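PDB 4A35: mitochondrial enolase superfamily member 1, which catalyses the magnesium-dependent dehydration of L-fuconate to 2-keto-3-deoxy-L-fuconate, a step in the breakdown of L-fucose. Local coordinates for residues 4-10 with 77-82; 35-39 with 63-67; 40-44 with 122-126; 200-206 with 233-238. All coordinates share one frame; numbering follows the deposited sequence.

Contact 1. Residues 4-10 with 77-82; sequences RGRISRL and VLNKDL
Arg6 and Asp81 supply the charged part of this contact. Asp81 OD1 lies 3.1 Å from Arg6 NE, above one face of the guanidinium, so charge attraction acts without any N-H aimed at the oxygen. The Arg6 chain leaves with CG anti to the backbone N (chi1 -167°) and bends at chi3, which brings NH1 within 2.9 Å of Asn79 O; that acceptor is in the guanidinium plane, while the donor stands above the carbonyl plane. A leucine in place of Asp81 would probably leave that guanidinium face without its counter-charge and the group freer to turn about its bond to Asn79 O.

Backbone bonds flank this pair. Arg6 and Asp81 form a single beta bridge: Ile7 N gives to Lys80 O (2.8 Å), and Leu82 N to Gly5 O (3.0 Å). Asn79 N, inside the type II turn from Val77 to Lys80, gives to Ile7 O (2.8 Å). Beyond, Ser8 and Arg9 face Glu43 in a classic beta bulge.

Apolar contacts close the inner side. Val77 CG2 meets Ile7 CD1 at 3.8 Å and Val77 CG1 meets Leu10 CD1 at 3.6 Å, while Leu78 CD2 rests against the Arg9–Leu10 peptide. Val77 and Leu82 also touch Val123 of helix 110-131. The chemistry thus implies an edge strand fastened to a loop by main-chain bonds, with charge outside and aliphatic packing inside.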
loop_
_atom_site.group_PDB
_atom_site.type_symbol
_atom_site.label_atom_id
_atom_site.label_comp_id
_atom_site.label_asym_id
_atom_site.label_seq_id
_atom_site.Cartn_x
_atom_site.Cartn_y
_atom_site.Cartn_z
ATOM N N ARG A 4 24.044 14.965 19.563
ATOM C CA ARG A 4 25.145 14.126 20.033
ATOM C C ARG A 4 24.642 12.708 20.259
ATOM O O ARG A 4 23.431 12.484 20.391
ATOM C CB ARG A 4 25.730 14.707 21.349
ATOM C CG ARG A 4 24.778 14.631 22.579
ATOM C CD ARG A 4 23.865 15.841 22.734
ATOM N NE ARG A 4 22.880 15.690 23.812
ATOM C CZ ARG A 4 22.001 16.625 24.177
ATOM N NH1 ARG A 4 21.963 17.797 23.550
ATOM N NH2 ARG A 4 21.154 16.396 25.173
ATOM N N GLY A 5 25.576 11.779 20.343
ATOM C CA GLY A 5 25.237 10.415 20.682
ATOM C C GLY A 5 25.033 9.468 19.531
ATOM O O GLY A 5 24.694 9.867 18.418
ATOM N N ARG A 6 25.310 8.204 19.824
ATOM C CA ARG A 6 25.102 7.053 18.956
ATOM C C ARG A 6 23.848 6.339 19.433
ATOM O O ARG A 6 23.717 6.073 20.624
ATOM C CB ARG A 6 26.324 6.115 18.969
ATOM C CG ARG A 6 26.235 5.088 17.837
ATOM C CD ARG A 6 27.513 4.298 17.622
ATOM N NE ARG A 6 28.649 5.148 17.241
ATOM C CZ ARG A 6 29.146 5.266 16.015
ATOM N NH1 ARG A 6 28.566 4.649 14.991
ATOM N NH2 ARG A 6 30.204 6.030 15.796
ATOM N N ILE A 7 22.925 6.027 18.506
ATOM C CA ILE A 7 21.700 5.321 18.870
ATOM C C ILE A 7 22.129 3.899 19.302
ATOM O O ILE A 7 22.807 3.223 18.552
ATOM C CB ILE A 7 20.666 5.359 17.720
ATOM C CG1 ILE A 7 20.101 6.806 17.654
ATOM C CG2 ILE A 7 19.558 4.306 17.960
ATOM C CD1 ILE A 7 19.669 7.219 16.391
ATOM N N SER A 8 21.865 3.540 20.561
ATOM C CA SER A 8 22.385 2.313 21.149
ATOM C C SER A 8 21.333 1.254 21.367
ATOM O O SER A 8 21.676 0.071 21.372
ATOM C CB SER A 8 23.067 2.634 22.480
ATOM O OG SER A 8 22.167 3.354 23.304
ATOM N N ARG A 9 20.069 1.658 21.606
ATOM C CA ARG A 9 18.955 0.740 21.877
ATOM C C ARG A 9 17.680 1.174 21.187
ATOM O O ARG A 9 17.438 2.365 20.992
ATOM C CB ARG A 9 18.653 0.625 23.395
ATOM C CG ARG A 9 19.806 0.180 24.301
ATOM C CD ARG A 9 19.944 1.111 25.496
ATOM N NE ARG A 9 21.347 1.410 25.812
ATOM C CZ ARG A 9 21.778 2.545 26.361
ATOM N NH1 ARG A 9 20.923 3.516 26.659
ATOM N NH2 ARG A 9 23.071 2.722 26.603
ATOM N N LEU A 10 16.858 0.192 20.843
ATOM C CA LEU A 10 15.527 0.429 20.291
ATOM C C LEU A 10 14.590 -0.605 20.926
ATOM O O LEU A 10 14.905 -1.803 20.947
ATOM C CB LEU A 10 15.503 0.325 18.750
ATOM C CG LEU A 10 14.124 0.582 18.053
ATOM C CD1 LEU A 10 14.310 1.191 16.676
ATOM C CD2 LEU A 10 13.246 -0.741 17.938
ATOM N N VAL A 77 18.745 1.958 12.165
ATOM C CA VAL A 77 18.901 3.083 13.093
ATOM C C VAL A 77 19.892 2.729 14.212
ATOM O O VAL A 77 20.554 3.622 14.731
ATOM C CB VAL A 77 17.507 3.570 13.632
ATOM C CG1 VAL A 77 16.895 2.595 14.635
ATOM C CG2 VAL A 77 17.567 4.992 14.198
ATOM N N LEU A 78 20.034 1.448 14.547
ATOM C CA LEU A 78 20.919 1.012 15.619
ATOM C C LEU A 78 22.392 1.219 15.240
ATOM O O LEU A 78 22.774 1.010 14.080
ATOM C CB LEU A 78 20.662 -0.464 15.972
ATOM C CG LEU A 78 19.373 -0.747 16.791
ATOM C CD1 LEU A 78 19.101 -2.266 16.829
ATOM C CD2 LEU A 78 19.492 -0.187 18.237
ATOM N N ASN A 79 23.194 1.685 16.198
ATOM C CA ASN A 79 24.631 1.938 16.035
ATOM C C ASN A 79 24.944 3.091 15.065
ATOM O O ASN A 79 26.057 3.186 14.581
ATOM C CB ASN A 79 25.393 0.657 15.620
ATOM C CG ASN A 79 25.074 -0.518 16.504
ATOM O OD1 ASN A 79 24.483 -1.512 16.060
ATOM N ND2 ASN A 79 25.327 -0.366 17.794
ATOM N N LYS A 80 23.984 3.983 14.837
ATOM C CA LYS A 80 24.158 5.161 13.993
ATOM C C LYS A 80 24.308 6.397 14.859
ATOM O O LYS A 80 23.557 6.542 15.828
ATOM C CB LYS A 80 22.943 5.345 13.054
ATOM C CG LYS A 80 23.119 4.784 11.648
ATOM C CD LYS A 80 23.053 3.274 11.632
ATOM C CE LYS A 80 23.592 2.647 10.380
ATOM N NZ LYS A 80 23.640 1.171 10.527
ATOM N N ASP A 81 25.232 7.305 14.491
ATOM C CA ASP A 81 25.374 8.611 15.164
ATOM C C ASP A 81 24.179 9.465 14.744
ATOM O O ASP A 81 23.895 9.550 13.544
ATOM C CB ASP A 81 26.679 9.313 14.765
ATOM C CG ASP A 81 27.905 8.701 15.424
ATOM O OD1 ASP A 81 27.749 8.072 16.508
ATOM O OD2 ASP A 81 29.019 8.855 14.865
ATOM N N LEU A 82 23.478 10.071 15.699
ATOM C CA LEU A 82 22.310 10.911 15.383
ATOM C C LEU A 82 22.694 12.079 14.446
ATOM O O LEU A 82 21.903 12.431 13.567
ATOM C CB LEU A 82 21.641 11.435 16.668
ATOM C CG LEU A 82 20.346 12.264 16.473
ATOM C CD1 LEU A 82 19.261 11.466 15.676
ATOM C CD2 LEU A 82 19.825 12.744 17.786
#

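Contact 2. Residues 35-39 with 63-67; sequences YSAAY and TEVVV
Thr63, the first residue of helix 63-73, meets the strand at Ser36 and Ala37. Its OG1 comes within 3.5 Å of Ser36 CB, a packing contact with a carbon; the hydroxyl itself is hydrogen-bonded to Thr58 OG1 and Gly60 O, and Ser36 OG turns to Asp34 O. With OG1 of Thr63 beside the backbone N (chi1 -56°), CG2 falls anti to that nitrogen and settles on the strand backbone, 3.6 Å from Ala37 O and 3.9 Å from Ala38 N. Glu64 and Val65 leave the strand: Glu64 pairs with Arg16, and Val65 packs on Val111 of the second subunit.

One turn on from Thr63, Val66 returns to the sheet. Its CG1 touches Ala38 CB at 3.7 Å, and the side chain also reaches Thr56 of the neighbouring strand and Ile105 of the second subunit. Val67 follows, its CG2 coming up to the same methyl, Ala38 CB, at 4.1 Å. Ala38 is therefore touched by two valine branches, and its small side chain is consistent with the close approach of the axes of 36-39 and 63-67, which come within 7.9 Å and run nearly parallel at 15°. No hydrogen bond joins the two segments.

Strands 36-44 and 52-58 and then helix 63-73 follow one another as an antiparallel hairpin with a helix laid on its sheet, as in the N-terminal capping domain of the enolase superfamily. Tyr35, just ahead of the strand, is a probable substrate-binding residue by similarity, so the strand begins close to the probable substrate pocket.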
loop_
_atom_site.group_PDB
_atom_site.type_symbol
_atom_site.label_atom_id
_atom_site.label_comp_id
_atom_site.label_asym_id
_atom_site.label_seq_id
_atom_site.Cartn_x
_atom_site.Cartn_y
_atom_site.Cartn_z
ATOM N N TYR A 35 -8.399 1.488 19.467
ATOM C CA TYR A 35 -7.314 2.430 19.186
ATOM C C TYR A 35 -6.021 1.914 19.798
ATOM O O TYR A 35 -5.916 1.696 21.016
ATOM C CB TYR A 35 -7.674 3.804 19.763
ATOM C CG TYR A 35 -8.723 4.575 18.994
ATOM C CD1 TYR A 35 -9.385 4.008 17.899
ATOM C CD2 TYR A 35 -9.066 5.873 19.361
ATOM C CE1 TYR A 35 -10.360 4.727 17.183
ATOM C CE2 TYR A 35 -10.009 6.610 18.632
ATOM C CZ TYR A 35 -10.617 6.046 17.518
ATOM O OH TYR A 35 -11.560 6.762 16.814
ATOM N N SER A 36 -5.020 1.759 18.955
ATOM C CA SER A 36 -3.754 1.151 19.345
ATOM C C SER A 36 -2.555 1.828 18.705
ATOM O O SER A 36 -2.699 2.621 17.753
ATOM C CB SER A 36 -3.765 -0.326 18.926
ATOM O OG SER A 36 -4.832 -0.995 19.571
ATOM N N ALA A 37 -1.351 1.436 19.177
ATOM C CA ALA A 37 -0.136 1.967 18.588
ATOM C C ALA A 37 1.029 1.018 18.746
ATOM O O ALA A 37 1.119 0.263 19.736
ATOM C CB ALA A 37 0.229 3.312 19.275
ATOM N N ALA A 38 1.932 1.055 17.762
ATOM C CA ALA A 38 3.264 0.438 17.916
ATOM C C ALA A 38 4.113 1.567 18.547
ATOM O O ALA A 38 4.258 2.645 17.940
ATOM C CB ALA A 38 3.813 -0.005 16.556
ATOM N N TYR A 39 4.528 1.391 19.797
ATOM C CA TYR A 39 5.252 2.450 20.536
ATOM C C TYR A 39 6.715 2.140 20.537
ATOM O O TYR A 39 7.131 1.091 21.067
ATOM C CB TYR A 39 4.724 2.547 21.970
ATOM C CG TYR A 39 5.383 3.647 22.777
ATOM C CD1 TYR A 39 5.292 4.986 22.374
ATOM C CD2 TYR A 39 6.038 3.365 23.971
ATOM C CE1 TYR A 39 5.853 6.009 23.132
ATOM C CE2 TYR A 39 6.637 4.382 24.727
ATOM C CZ TYR A 39 6.504 5.711 24.319
ATOM O OH TYR A 39 7.054 6.734 25.055
ATOM N N THR A 63 -1.519 -4.676 14.939
ATOM C CA THR A 63 -0.456 -3.904 15.591
ATOM C C THR A 63 0.807 -4.778 15.714
ATOM O O THR A 63 1.904 -4.259 15.524
ATOM C CB THR A 63 -0.884 -3.379 17.001
ATOM O OG1 THR A 63 -2.107 -2.602 16.885
ATOM C CG2 THR A 63 0.199 -2.465 17.593
ATOM N N GLU A 64 0.633 -6.093 16.010
ATOM C CA GLU A 64 1.764 -7.029 16.129
ATOM C C GLU A 64 2.537 -7.131 14.763
ATOM O O GLU A 64 3.748 -7.368 14.758
ATOM C CB GLU A 64 1.288 -8.400 16.644
ATOM C CG GLU A 64 0.596 -9.300 15.610
ATOM C CD GLU A 64 -0.842 -8.990 15.242
ATOM O OE1 GLU A 64 -1.341 -7.892 15.580
ATOM O OE2 GLU A 64 -1.428 -9.795 14.472
ATOM N N VAL A 65 1.827 -6.986 13.609
ATOM C CA VAL A 65 2.470 -7.031 12.280
ATOM C C VAL A 65 3.385 -5.786 12.094
ATOM O O VAL A 65 4.536 -5.872 11.576
ATOM C CB VAL A 65 1.404 -7.195 11.148
ATOM C CG1 VAL A 65 2.086 -7.322 9.796
ATOM C CG2 VAL A 65 0.474 -8.388 11.412
ATOM N N VAL A 66 2.872 -4.620 12.506
ATOM C CA VAL A 66 3.621 -3.343 12.502
ATOM C C VAL A 66 4.878 -3.485 13.411
ATOM O O VAL A 66 5.999 -3.133 12.995
ATOM C CB VAL A 66 2.719 -2.139 12.896
ATOM C CG1 VAL A 66 3.530 -0.860 12.981
ATOM C CG2 VAL A 66 1.544 -1.980 11.908
ATOM N N VAL A 67 4.697 -3.997 14.655
ATOM C CA VAL A 67 5.802 -4.257 15.588
ATOM C C VAL A 67 6.876 -5.120 14.871
ATOM O O VAL A 67 8.054 -4.780 14.903
ATOM C CB VAL A 67 5.294 -4.898 16.924
ATOM C CG1 VAL A 67 6.462 -5.447 17.754
ATOM C CG2 VAL A 67 4.499 -3.864 17.724
#

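Contact 3. Residues 40-44 with 122-126; sequences VVIET and AVWDL
Val40, Ile42 and Thr44 meet Ala122, Val123 and Leu126 through aliphatic groups, and no flat side chain enters the interface. The indole of Trp124 lies on the far side of its helix, stacked on Phe89 and meeting the ring of Trp127 at about 40°. The Asp125 carboxylate is engaged elsewhere, with Cys53 N, Tyr415 N and Lys129 NZ.

Ile42 reaches farthest from the strand. Its CG1 sits between the backbone N and the carbonyl carbon (chi1 64°) and the chain is then extended, which drives CD1 into the helix surface, 3.8 Å from Val123 CG2 and 3.7 Å from Leu126 CD2. This is helix-on-sheet packing in the N-terminal domain of the enolase superfamily: strand 36-44 is the middle of the three-stranded antiparallel sheet, and helix 110-131 lies across it; the axes of 40-44 and 122-126 cross at -47° and come within 8.7 Å.

Val40 CG1 touches Ala122 CB at 3.9 Å, where the backbones come nearest, a closeness consistent with the small alanine. At the other end Thr44 turns CG2 to Leu126 CD2 (3.6 Å), while its OG1 bonds to Ala46 N. Leu126 also touches Leu82 and Ile50, and Val123 reaches Ile85.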
loop_
_atom_site.group_PDB
_atom_site.type_symbol
_atom_site.label_atom_id
_atom_site.label_comp_id
_atom_site.label_asym_id
_atom_site.label_seq_id
_atom_site.Cartn_x
_atom_site.Cartn_y
_atom_site.Cartn_z
ATOM N N VAL A 40 7.502 3.065 19.945
ATOM C CA VAL A 40 8.936 2.933 19.782
ATOM C C VAL A 40 9.687 3.844 20.744
ATOM O O VAL A 40 9.379 5.041 20.820
ATOM C CB VAL A 40 9.324 3.263 18.304
ATOM C CG1 VAL A 40 10.850 3.188 18.108
ATOM C CG2 VAL A 40 8.588 2.347 17.317
ATOM N N VAL A 41 10.746 3.314 21.370
ATOM C CA VAL A 41 11.642 4.117 22.195
ATOM C C VAL A 41 13.089 3.846 21.757
ATOM O O VAL A 41 13.545 2.697 21.697
ATOM C CB VAL A 41 11.438 3.938 23.718
ATOM C CG1 VAL A 41 12.411 4.814 24.536
ATOM C CG2 VAL A 41 9.992 4.213 24.115
ATOM N N ILE A 42 13.807 4.919 21.441
ATOM C CA ILE A 42 15.226 4.782 21.084
ATOM C C ILE A 42 16.039 5.536 22.121
ATOM O O ILE A 42 15.631 6.620 22.591
ATOM C CB ILE A 42 15.590 5.220 19.629
ATOM C CG1 ILE A 42 15.346 6.738 19.418
ATOM C CG2 ILE A 42 14.871 4.326 18.588
ATOM C CD1 ILE A 42 15.724 7.298 17.919
ATOM N N GLU A 43 17.218 4.983 22.419
ATOM C CA GLU A 43 18.131 5.575 23.373
ATOM C C GLU A 43 19.477 5.815 22.697
ATOM O O GLU A 43 19.803 5.165 21.689
ATOM C CB GLU A 43 18.296 4.650 24.605
ATOM C CG GLU A 43 17.042 4.513 25.454
ATOM C CD GLU A 43 17.132 3.554 26.625
ATOM O OE1 GLU A 43 18.223 3.450 27.229
ATOM O OE2 GLU A 43 16.119 2.879 26.918
ATOM N N THR A 44 20.253 6.741 23.252
ATOM C CA THR A 44 21.596 7.009 22.747
ATOM C C THR A 44 22.591 6.643 23.832
ATOM O O THR A 44 22.199 6.434 24.983
ATOM C CB THR A 44 21.786 8.480 22.338
ATOM O OG1 THR A 44 21.883 9.269 23.525
ATOM C CG2 THR A 44 20.704 9.002 21.376
ATOM N N ALA A 122 10.258 8.617 16.271
ATOM C CA ALA A 122 11.143 8.527 17.425
ATOM C C ALA A 122 12.455 9.348 17.172
ATOM O O ALA A 122 12.951 10.035 18.067
ATOM C CB ALA A 122 11.439 7.045 17.738
ATOM N N VAL A 123 12.952 9.367 15.930
ATOM C CA VAL A 123 14.174 10.135 15.633
ATOM C C VAL A 123 13.885 11.658 15.709
ATOM O O VAL A 123 14.673 12.400 16.291
ATOM C CB VAL A 123 14.775 9.712 14.250
ATOM C CG1 VAL A 123 15.952 10.602 13.861
ATOM C CG2 VAL A 123 15.220 8.233 14.262
ATOM N N TRP A 124 12.740 12.114 15.140
ATOM C CA TRP A 124 12.340 13.557 15.210
ATOM C C TRP A 124 12.143 13.963 16.678
ATOM O O TRP A 124 12.600 15.029 17.083
ATOM C CB TRP A 124 11.069 13.802 14.398
ATOM C CG TRP A 124 11.373 13.940 12.934
ATOM C CD1 TRP A 124 11.310 12.960 11.976
ATOM C CD2 TRP A 124 11.885 15.107 12.286
ATOM N NE1 TRP A 124 11.786 13.441 10.778
ATOM C CE2 TRP A 124 12.048 14.787 10.915
ATOM C CE3 TRP A 124 12.134 16.431 12.717
ATOM C CZ2 TRP A 124 12.512 15.721 9.981
ATOM C CZ3 TRP A 124 12.524 17.382 11.770
ATOM C CH2 TRP A 124 12.709 17.023 10.422
ATOM N N ASP A 125 11.540 13.077 17.496
ATOM C CA ASP A 125 11.341 13.376 18.935
ATOM C C ASP A 125 12.682 13.558 19.630
ATOM O O ASP A 125 12.916 14.592 20.283
ATOM C CB ASP A 125 10.522 12.268 19.616
ATOM C CG ASP A 125 10.249 12.552 21.099
ATOM O OD1 ASP A 125 9.663 13.645 21.410
ATOM O OD2 ASP A 125 10.561 11.671 21.935
ATOM N N LEU A 126 13.601 12.623 19.378
ATOM C CA LEU A 126 14.934 12.664 19.956
ATOM C C LEU A 126 15.701 13.931 19.545
ATOM O O LEU A 126 16.275 14.625 20.407
ATOM C CB LEU A 126 15.690 11.403 19.516
ATOM C CG LEU A 126 17.150 11.278 19.977
ATOM C CD1 LEU A 126 17.288 11.382 21.530
ATOM C CD2 LEU A 126 17.755 9.957 19.450
#

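Contact 4. Residues 200-206 with 233-238; sequences YSDDTLK and RRCQII
Tyr200 O is gripped end-on by Arg233, at 2.9 Å from NH2 and 3.1 Å from NH1, the oxygen lying close to the guanidinium plane. The same NH1 gives its other N-H to Asp202 OD1 at 2.7 Å, a salt bridge in which carboxylate and guanidinium are nearly coplanar, 8° apart. NH2 has a second partner in Asp230, and Arg234 CG packs over one face of the group, toward its rim. Arg233 gets there with CG anti to the backbone N (chi1 165°) and a bend at chi3. A methionine in its place would probably leave Tyr200 O without this double grip and Asp202 without its charge partner, freeing the start of the helix to shift.

Helices 202-214 and 228-242 are neighbours on the outside of the TIM-barrel domain, separated in sequence by strand 219-223, which carries Lys223, a proton donor/acceptor by similarity. Their segments cross at -38°.

Between them Leu205 points into the groove: CD2 packs on Arg234 CB (3.7 Å) and on Ile237 CG2 (3.8 Å), and CD1 on Ile238 CG1 (4.0 Å). Lys206 lays its CG on Ile237 CG2 at 3.7 Å, while Ile237 CD1 lies across the Asp202 carboxylate. The guanidinium of Arg234 bonds elsewhere, to Asp230, Asp231 and the carbonyl of Lys223.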
loop_
_atom_site.group_PDB
_atom_site.type_symbol
_atom_site.label_atom_id
_atom_site.label_comp_id
_atom_site.label_asym_id
_atom_site.label_seq_id
_atom_site.Cartn_x
_atom_site.Cartn_y
_atom_site.Cartn_z
ATOM N N TYR A 200 -25.062 6.001 18.443
ATOM C CA TYR A 200 -25.644 6.835 19.482
ATOM C C TYR A 200 -27.157 6.969 19.335
ATOM O O TYR A 200 -27.653 7.258 18.230
ATOM C CB TYR A 200 -25.048 8.262 19.440
ATOM C CG TYR A 200 -23.566 8.395 19.703
ATOM C CD1 TYR A 200 -22.942 7.654 20.713
ATOM C CD2 TYR A 200 -22.804 9.346 19.027
ATOM C CE1 TYR A 200 -21.580 7.813 20.988
ATOM C CE2 TYR A 200 -21.450 9.521 19.303
ATOM C CZ TYR A 200 -20.842 8.749 20.275
ATOM O OH TYR A 200 -19.514 8.937 20.544
ATOM N N SER A 201 -27.878 6.847 20.455
ATOM C CA SER A 201 -29.309 7.143 20.473
ATOM C C SER A 201 -29.488 8.662 20.216
ATOM O O SER A 201 -28.517 9.422 20.328
ATOM C CB SER A 201 -29.910 6.757 21.828
ATOM O OG SER A 201 -29.443 7.651 22.829
ATOM N N ASP A 202 -30.725 9.113 19.940
ATOM C CA ASP A 202 -31.034 10.542 19.766
ATOM C C ASP A 202 -30.623 11.346 20.996
ATOM O O ASP A 202 -29.934 12.358 20.883
ATOM C CB ASP A 202 -32.547 10.724 19.526
ATOM C CG ASP A 202 -33.035 10.434 18.118
ATOM O OD1 ASP A 202 -32.273 9.807 17.331
ATOM O OD2 ASP A 202 -34.182 10.820 17.802
ATOM N N ASP A 203 -31.063 10.890 22.180
ATOM C CA ASP A 203 -30.747 11.517 23.467
ATOM C C ASP A 203 -29.248 11.618 23.674
ATOM O O ASP A 203 -28.757 12.705 24.003
ATOM C CB ASP A 203 -31.399 10.733 24.611
ATOM C CG ASP A 203 -32.898 10.957 24.737
ATOM O OD1 ASP A 203 -33.403 11.965 24.176
ATOM O OD2 ASP A 203 -33.561 10.160 25.445
ATOM N N THR A 204 -28.513 10.517 23.463
ATOM C CA THR A 204 -27.047 10.535 23.630
ATOM C C THR A 204 -26.397 11.592 22.714
ATOM O O THR A 204 -25.526 12.368 23.141
ATOM C CB THR A 204 -26.456 9.158 23.322
ATOM O OG1 THR A 204 -26.892 8.234 24.309
ATOM C CG2 THR A 204 -24.941 9.180 23.289
ATOM N N LEU A 205 -26.812 11.584 21.439
ATOM C CA LEU A 205 -26.226 12.514 20.469
ATOM C C LEU A 205 -26.572 13.973 20.856
ATOM O O LEU A 205 -25.692 14.839 20.756
ATOM C CB LEU A 205 -26.705 12.182 19.055
ATOM C CG LEU A 205 -26.201 13.073 17.931
ATOM C CD1 LEU A 205 -24.691 13.139 17.902
ATOM C CD2 LEU A 205 -26.778 12.597 16.594
ATOM N N LYS A 206 -27.840 14.238 21.301
ATOM C CA LYS A 206 -28.201 15.594 21.730
ATOM C C LYS A 206 -27.326 16.035 22.925
ATOM O O LYS A 206 -26.892 17.181 22.961
ATOM C CB LYS A 206 -29.705 15.709 22.079
ATOM C CG LYS A 206 -30.612 15.528 20.868
ATOM C CD LYS A 206 -32.048 15.194 21.265
ATOM C CE LYS A 206 -32.927 15.077 20.039
ATOM N NZ LYS A 206 -34.360 14.785 20.380
ATOM N N ARG A 233 -31.166 11.002 10.170
ATOM C CA ARG A 233 -31.546 11.128 11.586
ATOM C C ARG A 233 -30.462 11.910 12.384
ATOM O O ARG A 233 -30.797 12.869 13.079
ATOM C CB ARG A 233 -31.772 9.728 12.239
ATOM C CG ARG A 233 -31.807 9.732 13.802
ATOM C CD ARG A 233 -31.899 8.332 14.395
ATOM N NE ARG A 233 -30.601 7.650 14.495
ATOM C CZ ARG A 233 -29.783 7.687 15.553
ATOM N NH1 ARG A 233 -30.101 8.413 16.632
ATOM N NH2 ARG A 233 -28.640 7.002 15.541
ATOM N N ARG A 234 -29.182 11.492 12.288
ATOM C CA ARG A 234 -28.105 12.095 13.061
ATOM C C ARG A 234 -27.694 13.490 12.548
ATOM O O ARG A 234 -27.361 14.354 13.367
ATOM C CB ARG A 234 -26.891 11.151 13.173
ATOM C CG ARG A 234 -27.187 9.881 14.018
ATOM C CD ARG A 234 -25.943 9.018 14.176
ATOM N NE ARG A 234 -25.632 8.480 12.868
ATOM C CZ ARG A 234 -24.568 8.810 12.148
ATOM N NH1 ARG A 234 -23.615 9.586 12.671
ATOM N NH2 ARG A 234 -24.433 8.356 10.908
ATOM N N CYS A 235 -27.685 13.712 11.213
ATOM C CA CYS A 235 -27.342 15.018 10.649
ATOM C C CYS A 235 -28.421 16.026 11.035
ATOM O O CYS A 235 -28.084 17.145 11.393
ATOM C CB CYS A 235 -27.162 14.934 9.134
ATOM S SG CYS A 235 -25.645 14.099 8.634
ATOM N N GLN A 236 -29.697 15.607 11.039
ATOM C CA GLN A 236 -30.823 16.475 11.463
ATOM C C GLN A 236 -30.633 16.933 12.927
ATOM O O GLN A 236 -30.712 18.132 13.217
ATOM C CB GLN A 236 -32.179 15.776 11.302
ATOM C CG GLN A 236 -33.383 16.729 11.485
ATOM C CD GLN A 236 -33.408 17.797 10.418
ATOM O OE1 GLN A 236 -33.526 17.513 9.236
ATOM N NE2 GLN A 236 -33.209 19.036 10.795
ATOM N N ILE A 237 -30.317 16.000 13.812
ATOM C CA ILE A 237 -30.095 16.317 15.232
ATOM C C ILE A 237 -28.928 17.306 15.377
ATOM O O ILE A 237 -29.071 18.312 16.076
ATOM C CB ILE A 237 -29.889 15.033 16.084
ATOM C CG1 ILE A 237 -31.232 14.276 16.249
ATOM C CG2 ILE A 237 -29.240 15.350 17.456
ATOM C CD1 ILE A 237 -31.101 12.847 16.557
ATOM N N ILE A 238 -27.787 17.040 14.717
ATOM C CA ILE A 238 -26.632 17.919 14.885
ATOM C C ILE A 238 -26.941 19.314 14.316
ATOM O O ILE A 238 -26.718 20.309 14.998
ATOM C CB ILE A 238 -25.346 17.299 14.285
ATOM C CG1 ILE A 238 -24.990 15.980 15.041
ATOM C CG2 ILE A 238 -24.184 18.303 14.348
ATOM C CD1 ILE A 238 -23.855 15.132 14.263
#

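Overall arrangement
Contacts 2 and 3 are the buried ones: both lay a helix on strand 36-44, at successive parts of it, and neither has a hydrogen bond between its segments. Contact 1 lies at the partly exposed rim of the same sheet, on neighbouring strand 7-16; it touches contact 3, where Arg9 NH1 pairs with Glu43 OE1 at 2.8 Å, and adds backbone bonds and a charge pair to its aliphatic packing. Contact 4 stands apart in the barrel domain, its centre about 52 Å from that of contact 1. It too is partly exposed, and joins two helices through an arginine on the outside and aliphatic chains within. Contact 2 alone reaches the second subunit.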